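Local structure of glucokinase (Thermus thermophilus, 3VOV) at residues L157-L162 and C176-A181; V132-G137 and A182-E187; L128-S133 and V241-G246; Q220-V225 and W256-E261; S231-F236 and R265-W270. The protein phosphorylates hexoses, probably glucose among them, with ATP as donor, as a zinc-containing sugar kinase of the ROK family. All blocks are in the same frame, centred on the assembly; numbering follows the deposited sequence. Where two conformers were deposited one is given.

Contact 1 (L157-L162 and C176-A181). With ZN (zinc ion), chain G.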
# COMPACT_ATOMS: atom_id res chain seq x y z
N LEU B 157 -2.86 -3.07 -20.27
CA LEU B 157 -2.61 -3.91 -19.10
C LEU B 157 -1.54 -3.31 -18.20
O LEU B 157 -1.48 -3.58 -16.99
CB LEU B 157 -2.31 -5.37 -19.52
CG LEU B 157 -3.41 -6.07 -20.37
CD1 LEU B 157 -3.16 -7.59 -20.54
CD2 LEU B 157 -4.81 -5.89 -19.80
N GLY B 158 -0.69 -2.47 -18.78
CA GLY B 158 0.34 -1.79 -18.00
C GLY B 158 -0.21 -0.70 -17.08
O GLY B 158 0.53 -0.21 -16.25
N HIS B 159 -1.49 -0.34 -17.20
CA HIS B 159 -1.94 0.81 -16.45
C HIS B 159 -3.02 0.45 -15.44
O HIS B 159 -3.74 1.30 -14.98
CB HIS B 159 -2.29 1.96 -17.39
CG HIS B 159 -1.11 2.38 -18.20
ND1 HIS B 159 -0.15 3.25 -17.72
CD2 HIS B 159 -0.66 1.95 -19.40
CE1 HIS B 159 0.81 3.38 -18.62
NE2 HIS B 159 0.53 2.58 -19.64
N LEU B 160 -3.09 -0.82 -15.08
CA LEU B 160 -3.93 -1.19 -13.93
C LEU B 160 -3.25 -0.75 -12.65
O LEU B 160 -2.03 -0.84 -12.54
CB LEU B 160 -4.22 -2.68 -13.93
CG LEU B 160 -5.41 -3.01 -14.86
CD1 LEU B 160 -4.95 -3.41 -16.25
CD2 LEU B 160 -6.25 -4.13 -14.19
N THR B 161 -4.04 -0.26 -11.71
CA THR B 161 -3.47 0.29 -10.51
C THR B 161 -3.14 -0.88 -9.54
O THR B 161 -4.05 -1.51 -9.04
CB THR B 161 -4.46 1.25 -9.86
OG1 THR B 161 -4.78 2.29 -10.79
CG2 THR B 161 -3.87 1.88 -8.55
N LEU B 162 -1.88 -1.11 -9.23
CA LEU B 162 -1.55 -2.13 -8.25
C LEU B 162 -1.09 -1.54 -6.93
O LEU B 162 -1.07 -2.24 -5.92
CB LEU B 162 -0.39 -2.98 -8.75
CG LEU B 162 -0.65 -3.79 -10.01
CD1 LEU B 162 0.58 -4.61 -10.27
CD2 LEU B 162 -1.92 -4.68 -9.81
N CYS B 176 0.73 2.31 -11.25
CA CYS B 176 0.40 1.45 -12.38
C CYS B 176 1.43 0.35 -12.44
O CYS B 176 2.59 0.56 -12.06
CB CYS B 176 0.46 2.26 -13.70
SG CYS B 176 -0.89 3.39 -13.82
N LEU B 177 1.05 -0.81 -12.97
CA LEU B 177 2.04 -1.85 -13.17
C LEU B 177 3.26 -1.31 -13.95
O LEU B 177 4.41 -1.58 -13.58
CB LEU B 177 1.38 -3.03 -13.91
CG LEU B 177 2.27 -4.21 -14.32
CD1 LEU B 177 3.08 -4.78 -13.14
CD2 LEU B 177 1.40 -5.32 -15.01
N GLU B 178 3.00 -0.52 -15.00
CA GLU B 178 4.12 0.04 -15.77
C GLU B 178 5.07 0.82 -14.89
O GLU B 178 6.30 0.68 -14.95
CB GLU B 178 3.61 0.98 -16.88
CG GLU B 178 4.78 1.63 -17.62
CD GLU B 178 4.34 2.22 -18.95
OE1 GLU B 178 4.26 1.45 -19.92
OE2 GLU B 178 4.06 3.44 -19.02
N ALA B 179 4.50 1.68 -14.08
CA ALA B 179 5.30 2.60 -13.28
C ALA B 179 6.05 1.84 -12.14
O ALA B 179 6.94 2.41 -11.47
CB ALA B 179 4.41 3.67 -12.70
N LEU B 180 5.68 0.58 -11.92
CA LEU B 180 6.31 -0.21 -10.86
C LEU B 180 7.39 -1.12 -11.38
O LEU B 180 8.34 -1.43 -10.64
CB LEU B 180 5.27 -1.11 -10.17
CG LEU B 180 4.23 -0.33 -9.32
CD1 LEU B 180 3.10 -1.32 -8.92
CD2 LEU B 180 4.86 0.38 -8.05
N ALA B 181 7.21 -1.60 -12.63
CA ALA B 181 7.95 -2.78 -13.09
C ALA B 181 8.50 -2.72 -14.50
O ALA B 181 9.20 -3.67 -14.95
CB ALA B 181 7.07 -4.04 -12.93
ZN ZN G . -0.12 4.43 -15.89
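H159 and C176 meet at a shared zinc ion, the first of three kinds of interaction between 157-162 and 176-181. The metal takes ND1 of H159 at 2.2 Å and SG of C176 at 2.4 Å; C169 and C171 complete the site. The cysteine sulfur lies near the plane of the imidazole, at its edge.

Backbone hydrogen bonds form the second group. E178 N donates to G158 O over 2.8 Å, arriving in the carbonyl plane on a lone pair, while L177 N reaches L160 O over 3.1 Å. C176 is the N-cap residue of helix 177-181, and the first two amides after it are taken up by carbonyls of 157-162.

Packing supplies the rest. L162 and L177 run side by side, CD1 to CD1 at 3.8 Å. The extended chain of E178 sets its carboxylate alongside the H159 ring, planes 78° apart, with OE2 3.3 Å from CE1 of H159; its OE1 accepts from I136 N.

Three thiolates facing one imidazole are characteristic of the zinc motif of ROK proteins. The sulfurs would probably put net negative charge at the metal, partly offset by the neighbouring helix N terminus.

Contact 2 (V132-G137 and A182-E187)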
# COMPACT_ATOMS: atom_id res chain seq x y z
N VAL B 132 6.92 -6.81 -21.07
CA VAL B 132 7.76 -5.93 -20.25
C VAL B 132 9.00 -5.55 -21.05
O VAL B 132 9.86 -6.36 -21.33
CB VAL B 132 8.14 -6.62 -18.88
CG1 VAL B 132 8.89 -5.67 -17.94
CG2 VAL B 132 6.87 -7.12 -18.21
N SER B 133 9.07 -4.29 -21.41
CA SER B 133 10.19 -3.73 -22.12
C SER B 133 10.49 -2.37 -21.46
O SER B 133 10.50 -2.25 -20.24
CB SER B 133 9.79 -3.52 -23.60
OG SER B 133 10.87 -3.04 -24.36
N THR B 134 10.75 -1.37 -22.28
CA THR B 134 10.94 -0.01 -21.82
C THR B 134 9.71 0.43 -21.01
O THR B 134 9.85 0.99 -19.92
CB THR B 134 11.16 0.91 -23.06
OG1 THR B 134 12.49 0.70 -23.57
CG2 THR B 134 11.09 2.32 -22.62
N GLY B 135 8.52 0.18 -21.58
CA GLY B 135 7.22 0.33 -20.92
C GLY B 135 6.61 -1.05 -20.65
O GLY B 135 7.23 -2.07 -20.94
N ILE B 136 5.42 -1.09 -20.06
CA ILE B 136 4.69 -2.34 -19.98
C ILE B 136 3.43 -2.20 -20.79
O ILE B 136 2.66 -1.30 -20.55
CB ILE B 136 4.35 -2.77 -18.51
CG1 ILE B 136 5.61 -3.35 -17.86
CG2 ILE B 136 3.21 -3.80 -18.52
CD1 ILE B 136 5.53 -3.65 -16.37
N GLY B 137 3.23 -3.09 -21.75
CA GLY B 137 1.97 -3.17 -22.45
C GLY B 137 1.42 -4.58 -22.47
O GLY B 137 2.00 -5.51 -21.90
N ALA B 182 8.21 -1.65 -15.24
CA ALA B 182 8.75 -1.55 -16.60
C ALA B 182 10.28 -1.38 -16.54
O ALA B 182 10.83 -0.99 -15.52
CB ALA B 182 8.11 -0.37 -17.36
N GLY B 183 10.94 -1.66 -17.67
CA GLY B 183 12.32 -1.27 -17.91
C GLY B 183 12.69 0.08 -17.40
O GLY B 183 13.61 0.20 -16.62
N ARG B 184 11.96 1.12 -17.79
CA ARG B 184 12.29 2.45 -17.36
C ARG B 184 12.02 2.68 -15.89
O ARG B 184 12.62 3.53 -15.28
CB ARG B 184 11.55 3.51 -18.18
CG ARG B 184 12.07 3.64 -19.61
CD ARG B 184 11.28 4.68 -20.38
NE ARG B 184 11.33 5.94 -19.67
CZ ARG B 184 10.28 6.57 -19.18
NH1 ARG B 184 10.45 7.72 -18.54
NH2 ARG B 184 9.07 6.08 -19.34
N ALA B 185 11.08 1.93 -15.33
CA ALA B 185 10.83 2.02 -13.88
C ALA B 185 12.02 1.43 -13.09
O ALA B 185 12.47 2.00 -12.10
CB ALA B 185 9.56 1.29 -13.56
N LEU B 186 12.52 0.29 -13.53
CA LEU B 186 13.70 -0.30 -12.90
C LEU B 186 14.90 0.64 -12.95
O LEU B 186 15.61 0.84 -11.95
CB LEU B 186 14.07 -1.58 -13.62
CG LEU B 186 13.11 -2.77 -13.57
CD1 LEU B 186 13.61 -3.87 -14.53
CD2 LEU B 186 13.02 -3.34 -12.13
N GLU B 187 15.14 1.23 -14.13
CA GLU B 187 16.22 2.19 -14.29
C GLU B 187 16.00 3.44 -13.44
O GLU B 187 16.98 4.00 -12.90
CB GLU B 187 16.37 2.58 -15.75
CG GLU B 187 16.72 1.38 -16.61
CD GLU B 187 16.92 1.72 -18.08
OE1 GLU B 187 16.44 2.78 -18.55
OE2 GLU B 187 17.53 0.89 -18.77
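I136 meets A182 through a first torsion of -78°, which sets CG1 opposite the carbonyl carbon; the chain then extends until CD1 lies 3.5 Å from A182 N. CG1 rests against the methyl of A182, 3.9 Å from CB. In T134 a chi1 of -75° leaves CG2 opposite the backbone N, and this methyl is 3.3 Å from CD of R184, a close packing of the threonine branch on the arginine's aliphatic part. Beyond the bend at chi3, NH1 of R184 bonds to the backbone O of Y192 of a third subunit.

Two backbone bonds fix the turn against the start of helix 183-194, whose N-cap position is A182. G183 N gives its hydrogen to S133 O at 2.7 Å, with a bent N-H...O angle of 136°. R184 N reaches T134 O at 3.0 Å, slightly out of the carbonyl plane. A CB on G183 would collide with S133 O, so the lack of a side chain lets the backbones come this close. An alanine in place of I136 would remove the branch lying on A182 and is likely to leave a gap between strand 136-142 and the helix start.

Two helix-start N-H groups, which lack acceptors within their own helix, are thus supplied by the hairpin turn between strands 127-132 and 136-142, probably holding turn and helix at a fixed spacing.

Contact 3 (L128-S133 and V241-G246)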
# COMPACT_ATOMS: atom_id res chain seq x y z
N LEU B 128 -4.03 -14.00 -22.57
CA LEU B 128 -3.72 -12.70 -22.03
C LEU B 128 -2.22 -12.57 -22.17
O LEU B 128 -1.48 -13.48 -21.80
CB LEU B 128 -4.15 -12.74 -20.58
CG LEU B 128 -3.99 -11.67 -19.53
CD1 LEU B 128 -2.63 -11.08 -19.58
CD2 LEU B 128 -5.13 -10.65 -19.55
N TYR B 129 -1.78 -11.46 -22.74
CA TYR B 129 -0.37 -11.26 -23.03
C TYR B 129 0.14 -9.97 -22.40
O TYR B 129 -0.52 -8.93 -22.48
CB TYR B 129 -0.22 -11.17 -24.54
CG TYR B 129 1.15 -10.78 -25.04
CD1 TYR B 129 2.14 -11.71 -25.12
CD2 TYR B 129 1.41 -9.48 -25.48
CE1 TYR B 129 3.41 -11.38 -25.60
CE2 TYR B 129 2.67 -9.12 -25.97
CZ TYR B 129 3.67 -10.11 -26.03
OH TYR B 129 4.92 -9.83 -26.53
N LEU B 130 1.32 -10.03 -21.79
CA LEU B 130 1.96 -8.84 -21.21
C LEU B 130 3.35 -8.75 -21.73
O LEU B 130 4.02 -9.77 -21.85
CB LEU B 130 2.02 -8.97 -19.68
CG LEU B 130 2.32 -7.66 -18.93
CD1 LEU B 130 1.06 -6.83 -18.85
CD2 LEU B 130 2.88 -7.97 -17.50
N THR B 131 3.76 -7.56 -22.14
CA THR B 131 5.13 -7.38 -22.58
C THR B 131 5.81 -6.38 -21.68
O THR B 131 5.35 -5.24 -21.55
CB THR B 131 5.23 -6.95 -24.10
OG1 THR B 131 6.56 -6.53 -24.40
CG2 THR B 131 4.24 -5.87 -24.42
N VAL B 132 6.92 -6.81 -21.07
CA VAL B 132 7.76 -5.93 -20.25
C VAL B 132 9.00 -5.55 -21.05
O VAL B 132 9.86 -6.36 -21.33
CB VAL B 132 8.14 -6.62 -18.88
CG1 VAL B 132 8.89 -5.67 -17.94
CG2 VAL B 132 6.87 -7.12 -18.21
N SER B 133 9.07 -4.29 -21.41
CA SER B 133 10.19 -3.73 -22.12
C SER B 133 10.49 -2.37 -21.46
O SER B 133 10.50 -2.25 -20.24
CB SER B 133 9.79 -3.52 -23.60
OG SER B 133 10.87 -3.04 -24.36
N VAL B 241 -1.75 -17.43 -19.84
CA VAL B 241 -1.11 -16.12 -19.72
C VAL B 241 0.26 -16.19 -20.40
O VAL B 241 1.07 -17.10 -20.13
CB VAL B 241 -0.98 -15.72 -18.25
CG1 VAL B 241 -0.21 -14.40 -18.12
CG2 VAL B 241 -2.37 -15.63 -17.62
N VAL B 242 0.54 -15.23 -21.28
CA VAL B 242 1.83 -15.21 -21.99
C VAL B 242 2.62 -13.97 -21.57
O VAL B 242 2.06 -12.86 -21.56
CB VAL B 242 1.63 -15.19 -23.54
CG1 VAL B 242 3.01 -15.21 -24.30
CG2 VAL B 242 0.76 -16.35 -24.00
N LEU B 243 3.89 -14.15 -21.21
CA LEU B 243 4.74 -13.03 -20.82
C LEU B 243 5.92 -12.90 -21.77
O LEU B 243 6.70 -13.85 -21.96
CB LEU B 243 5.25 -13.20 -19.37
CG LEU B 243 6.18 -12.12 -18.79
CD1 LEU B 243 5.46 -10.78 -18.70
CD2 LEU B 243 6.69 -12.53 -17.39
N GLY B 244 6.04 -11.72 -22.37
CA GLY B 244 7.16 -11.44 -23.26
C GLY B 244 7.80 -10.10 -22.96
O GLY B 244 7.69 -9.56 -21.85
N GLY B 245 8.47 -9.59 -23.98
CA GLY B 245 9.24 -8.37 -23.91
C GLY B 245 10.68 -8.59 -23.48
O GLY B 245 10.95 -9.44 -22.66
N GLY B 246 11.58 -7.72 -23.93
CA GLY B 246 13.01 -7.96 -23.72
C GLY B 246 13.46 -7.87 -22.29
O GLY B 246 14.43 -8.54 -21.90
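L128 and V242 begin the closely paired part of two parallel strands, with V242 N donating nearly straight to L128 O at 2.7 Å. L130 then bonds through both its N and its O to that neighbour: N donates to V242 O, and O receives G244 N at 2.9 Å. On one face L130 and L243 lie side by side, CD2 to CD1 at 4.0 Å, and V132 passes L243 at a slant, CG2 of V132 resting on CD1 of L243. On the other face the chi1 of Y129, 172°, carries its ring along the strand, the edge at CD1 3.7 Å from CG1 of V242; the ring also packs on A111 and A112 of helix 107-118.

Strands 127-132 and 240-244 are neighbours within the five-stranded mixed sheet of an actin-like ATPase domain, the fold of ROK kinases. A serine at Y129 would probably leave V242 CG1 without its aromatic neighbour and open a gap beside that helix.

Toward the partly exposed end V132 N still reaches G244 O at 3.0 Å, but tilted 35° from the carbonyl plane. Beyond it G245 brings its CA within 3.3 Å of T131 OG1, where a side chain would clash. G246, exposed to solvent, starts the next helix.

Contact 4 (Q220-V225 and W256-E261)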
# COMPACT_ATOMS: atom_id res chain seq x y z
N GLN B 220 11.22 -7.08 -6.20
CA GLN B 220 9.99 -6.36 -5.96
C GLN B 220 9.23 -6.12 -7.27
O GLN B 220 8.01 -6.28 -7.34
CB GLN B 220 10.23 -5.04 -5.22
CG GLN B 220 9.02 -4.09 -5.28
CD GLN B 220 9.18 -2.84 -4.41
OE1 GLN B 220 9.07 -1.70 -4.89
NE2 GLN B 220 9.42 -3.06 -3.13
N ALA B 221 9.97 -5.75 -8.32
CA ALA B 221 9.38 -5.53 -9.65
C ALA B 221 8.84 -6.83 -10.21
O ALA B 221 7.74 -6.87 -10.77
CB ALA B 221 10.44 -4.94 -10.61
N ALA B 222 9.63 -7.91 -10.09
CA ALA B 222 9.14 -9.24 -10.50
C ALA B 222 7.83 -9.66 -9.81
O ALA B 222 6.89 -10.15 -10.46
CB ALA B 222 10.26 -10.35 -10.28
N ARG B 223 7.74 -9.48 -8.49
CA ARG B 223 6.49 -9.80 -7.80
C ARG B 223 5.28 -8.95 -8.26
O ARG B 223 4.16 -9.46 -8.27
CB ARG B 223 6.65 -9.64 -6.27
CG ARG B 223 7.71 -10.63 -5.63
CD ARG B 223 7.55 -10.67 -4.10
NE ARG B 223 7.90 -9.37 -3.54
CZ ARG B 223 9.14 -8.96 -3.31
NH1 ARG B 223 10.18 -9.77 -3.54
NH2 ARG B 223 9.34 -7.75 -2.82
N TYR B 224 5.48 -7.66 -8.55
CA TYR B 224 4.36 -6.82 -9.01
C TYR B 224 3.83 -7.33 -10.34
O TYR B 224 2.62 -7.28 -10.60
CB TYR B 224 4.74 -5.35 -9.13
CG TYR B 224 4.65 -4.60 -7.79
CD1 TYR B 224 3.44 -4.55 -7.08
CD2 TYR B 224 5.74 -3.93 -7.28
CE1 TYR B 224 3.34 -3.82 -5.84
CE2 TYR B 224 5.69 -3.23 -6.06
CZ TYR B 224 4.50 -3.21 -5.35
OH TYR B 224 4.48 -2.51 -4.20
N VAL B 225 4.72 -7.84 -11.19
CA VAL B 225 4.27 -8.42 -12.47
C VAL B 225 3.43 -9.66 -12.16
O VAL B 225 2.35 -9.79 -12.72
CB VAL B 225 5.43 -8.75 -13.41
CG1 VAL B 225 4.89 -9.49 -14.66
CG2 VAL B 225 6.18 -7.43 -13.83
N TRP B 256 12.44 -14.46 -12.89
CA TRP B 256 11.36 -15.31 -13.34
C TRP B 256 10.80 -16.16 -12.20
O TRP B 256 9.57 -16.29 -12.06
CB TRP B 256 11.80 -16.15 -14.53
CG TRP B 256 10.65 -16.52 -15.38
CD1 TRP B 256 9.77 -17.57 -15.17
CD2 TRP B 256 10.16 -15.82 -16.55
NE1 TRP B 256 8.80 -17.57 -16.16
CE2 TRP B 256 9.00 -16.50 -16.99
CE3 TRP B 256 10.62 -14.71 -17.28
CZ2 TRP B 256 8.29 -16.09 -18.13
CZ3 TRP B 256 9.90 -14.32 -18.42
CH2 TRP B 256 8.76 -15.00 -18.81
N GLU B 257 11.68 -16.67 -11.34
CA GLU B 257 11.22 -17.47 -10.20
C GLU B 257 10.33 -16.66 -9.23
O GLU B 257 9.29 -17.14 -8.78
CB GLU B 257 12.41 -18.08 -9.42
CG GLU B 257 13.35 -18.93 -10.30
CD GLU B 257 14.75 -19.26 -9.67
OE1 GLU B 257 15.24 -18.58 -8.72
OE2 GLU B 257 15.38 -20.22 -10.19
N ALA B 258 10.76 -15.43 -8.92
CA ALA B 258 10.06 -14.57 -7.98
C ALA B 258 8.73 -14.16 -8.59
O ALA B 258 7.75 -14.10 -7.91
CB ALA B 258 10.89 -13.36 -7.63
N LEU B 259 8.70 -13.90 -9.88
CA LEU B 259 7.48 -13.52 -10.55
C LEU B 259 6.45 -14.67 -10.51
O LEU B 259 5.29 -14.47 -10.20
CB LEU B 259 7.82 -13.20 -12.00
CG LEU B 259 6.77 -12.62 -12.89
CD1 LEU B 259 7.54 -11.85 -14.01
CD2 LEU B 259 5.90 -13.73 -13.48
N LEU B 260 6.89 -15.85 -10.89
CA LEU B 260 6.03 -17.02 -10.87
C LEU B 260 5.51 -17.34 -9.48
O LEU B 260 4.37 -17.74 -9.33
CB LEU B 260 6.85 -18.21 -11.34
CG LEU B 260 6.86 -18.49 -12.81
CD1 LEU B 260 7.74 -19.76 -12.99
CD2 LEU B 260 5.38 -18.79 -13.16
N GLU B 261 6.37 -17.19 -8.47
CA GLU B 261 5.94 -17.43 -7.09
C GLU B 261 4.85 -16.42 -6.67
O GLU B 261 3.85 -16.81 -6.05
CB GLU B 261 7.14 -17.45 -6.14
CG GLU B 261 6.80 -17.65 -4.63
CD GLU B 261 6.10 -18.98 -4.29
OE1 GLU B 261 5.56 -19.07 -3.16
OE2 GLU B 261 6.07 -19.92 -5.14
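L259, A222 and A258 have the most surface buried where helices 220-225 and 256-261 cross. The segment axes come within 7.2 Å at a signed angle of -39°, a close approach made possible by alanine on both sides.

L259 loses most. Its chi1 of -173° puts CG opposite the backbone N, and the branch reaches across V225 obliquely, CD1 standing 3.6 Å from CG1 of V225. CB and CG of L259 also lie over the carbonyl oxygen of A222, and the CA of L259 makes a CA-H...O contact with that oxygen at 3.4 Å.

A222 points its methyl toward the opposing helix. Its CB is 4.1 Å from CB of A258, and equally far from CB of L259, so one small group is set between two successive residues.

A258 answers with its own methyl, turned toward A222. At this margin CG of R223 passes 4.2 Å from A258 O.

The helices lie against the same sheet: L259 also touches L243 of strand 240-244 and L275 of strand 275-277, while V225 packs on L130 of strand 127-132. V225 also reaches L177 and A181, so helix 212-236 is packed between helices 177-181 and 253-265.

Contact 5 (S231-F236 and R265-W270)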
# COMPACT_ATOMS: atom_id res chain seq x y z
N SER B 231 -4.10 -10.86 -10.89
CA SER B 231 -5.27 -10.00 -10.72
C SER B 231 -6.09 -9.97 -12.04
O SER B 231 -7.34 -10.11 -12.06
CB SER B 231 -4.76 -8.60 -10.34
OG SER B 231 -5.68 -7.88 -9.57
N LEU B 232 -5.38 -9.87 -13.15
CA LEU B 232 -5.98 -9.94 -14.51
C LEU B 232 -6.66 -11.27 -14.78
O LEU B 232 -7.64 -11.33 -15.51
CB LEU B 232 -4.91 -9.64 -15.59
CG LEU B 232 -4.54 -8.13 -15.62
CD1 LEU B 232 -3.22 -7.84 -16.37
CD2 LEU B 232 -5.72 -7.30 -16.22
N VAL B 233 -6.17 -12.35 -14.19
CA VAL B 233 -6.85 -13.65 -14.31
C VAL B 233 -8.27 -13.60 -13.72
O VAL B 233 -9.19 -14.23 -14.23
CB VAL B 233 -6.02 -14.77 -13.67
CG1 VAL B 233 -6.87 -16.08 -13.48
CG2 VAL B 233 -4.78 -15.03 -14.53
N LYS B 234 -8.45 -12.82 -12.65
CA LYS B 234 -9.78 -12.73 -12.04
C LYS B 234 -10.75 -12.00 -12.98
O LYS B 234 -11.96 -12.24 -12.99
CB LYS B 234 -9.73 -11.94 -10.71
CG LYS B 234 -8.59 -12.32 -9.73
CD LYS B 234 -8.67 -13.74 -9.29
CE LYS B 234 -7.69 -13.98 -8.13
NZ LYS B 234 -6.29 -13.45 -8.35
N ALA B 235 -10.23 -11.05 -13.74
CA ALA B 235 -11.11 -10.31 -14.61
C ALA B 235 -11.39 -11.15 -15.87
O ALA B 235 -12.55 -11.24 -16.30
CB ALA B 235 -10.48 -8.98 -14.96
N PHE B 236 -10.35 -11.78 -16.45
CA PHE B 236 -10.48 -12.40 -17.76
C PHE B 236 -10.58 -13.92 -17.79
O PHE B 236 -11.18 -14.44 -18.74
CB PHE B 236 -9.32 -11.96 -18.68
CG PHE B 236 -9.34 -10.52 -19.04
CD1 PHE B 236 -10.16 -10.04 -20.06
CD2 PHE B 236 -8.50 -9.61 -18.37
CE1 PHE B 236 -10.16 -8.69 -20.42
CE2 PHE B 236 -8.50 -8.25 -18.72
CZ PHE B 236 -9.34 -7.79 -19.73
N ARG B 265 1.11 -17.35 -5.54
CA ARG B 265 0.55 -16.84 -4.28
C ARG B 265 -0.74 -16.01 -4.45
O ARG B 265 -1.56 -15.96 -3.54
CB ARG B 265 1.55 -15.95 -3.52
CG ARG B 265 2.73 -16.79 -2.90
CD ARG B 265 3.52 -15.95 -1.88
NE ARG B 265 2.75 -15.65 -0.67
CZ ARG B 265 2.27 -14.46 -0.33
NH1 ARG B 265 2.45 -13.38 -1.12
NH2 ARG B 265 1.61 -14.33 0.83
N TYR B 266 -0.87 -15.29 -5.57
CA TYR B 266 -2.09 -14.47 -5.82
C TYR B 266 -3.17 -15.21 -6.60
O TYR B 266 -4.16 -14.58 -7.11
CB TYR B 266 -1.74 -13.09 -6.40
CG TYR B 266 -1.27 -12.17 -5.25
CD1 TYR B 266 -2.16 -11.28 -4.63
CD2 TYR B 266 -0.00 -12.28 -4.73
CE1 TYR B 266 -1.74 -10.45 -3.56
CE2 TYR B 266 0.43 -11.51 -3.65
CZ TYR B 266 -0.43 -10.60 -3.07
OH TYR B 266 0.03 -9.81 -2.03
N LEU B 267 -2.98 -16.54 -6.67
CA LEU B 267 -3.97 -17.44 -7.19
C LEU B 267 -4.26 -18.62 -6.23
O LEU B 267 -4.92 -19.61 -6.63
CB LEU B 267 -3.55 -17.92 -8.57
CG LEU B 267 -3.65 -16.85 -9.68
CD1 LEU B 267 -2.89 -17.29 -10.96
CD2 LEU B 267 -5.17 -16.58 -9.98
N GLN B 268 -3.78 -18.52 -4.97
CA GLN B 268 -4.27 -19.38 -3.85
C GLN B 268 -5.78 -19.17 -3.73
O GLN B 268 -6.26 -18.04 -3.53
CB GLN B 268 -3.60 -19.01 -2.52
CG GLN B 268 -2.14 -19.43 -2.46
CD GLN B 268 -1.35 -18.90 -1.24
OE1 GLN B 268 -0.12 -18.99 -1.25
NE2 GLN B 268 -2.04 -18.35 -0.20
N GLY B 269 -6.52 -20.26 -3.85
CA GLY B 269 -7.99 -20.21 -3.80
C GLY B 269 -8.62 -20.17 -5.19
O GLY B 269 -9.88 -20.08 -5.32
N TRP B 270 -7.77 -20.24 -6.22
CA TRP B 270 -8.19 -20.03 -7.62
C TRP B 270 -7.56 -21.08 -8.53
O TRP B 270 -6.57 -21.69 -8.16
CB TRP B 270 -7.75 -18.62 -8.09
CG TRP B 270 -8.42 -17.55 -7.30
CD1 TRP B 270 -8.02 -17.04 -6.08
CD2 TRP B 270 -9.62 -16.85 -7.65
NE1 TRP B 270 -8.92 -16.10 -5.65
CE2 TRP B 270 -9.90 -15.95 -6.60
CE3 TRP B 270 -10.51 -16.93 -8.75
CZ2 TRP B 270 -11.04 -15.12 -6.61
CZ3 TRP B 270 -11.63 -16.08 -8.76
CH2 TRP B 270 -11.87 -15.19 -7.70
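The C-terminal end of helix 212-236 meets a type II beta turn, L267 to W270, in the loop that follows helix 253-265, and K234 is the residue that bridges them. The turn is closed by a hydrogen bond from W270 N to L267 O and has G269 in a conformation in which a CB would press against the preceding carbonyl oxygen.

The chain of K234 is bent at chi2 (-61°) and again at chi4 (-48°), which lays its end over the indole of W270. CE sits over the centre of one face, 3.4 Å from the centroid of the five-membered ring, a CH-pi contact. NZ stands farther above the same ring, 4.5 Å from the centroid and 6° off the normal, in cation-pi geometry. The ammonium also donates to Y266 O at 2.7 Å, and bonds to A230 O of its own helix, so two carbonyls and an aromatic face share a charge in a buried position and would probably help to stabilise it there.

The W270 ring also meets H159 of a second subunit, and S231 OG accepts from T161 N of that subunit, placing the contact at a subunit interface beside the partner's zinc site. On the apolar side V233 and L267 cross at about a right angle, with CG1 of V233 3.9 Å from CD2 of L267; that same L267 methyl lies 3.7 Å from K234 NZ.

How the contacts relate
From the N terminus, strand 127-132 opens contact 3, and its end, V132 with the following S133, also opens contact 2. The chain then runs through strand 136-142 to the zinc region, where contact 1 closes a short loop of 13 residues; contact 2 closes directly after it, enclosing contact 1. Helix 212-236 next supplies the first segments of contacts 4 and 5. Contact 3 closes on strand 240-244, after enclosing contact 1, and crosses contacts 4 and 5. Those two, which cross each other, close on helix 253-265 and the loop beyond it. Together the five tie the sheet to the zinc loop, to the helices that cover the sheet, and to a subunit interface.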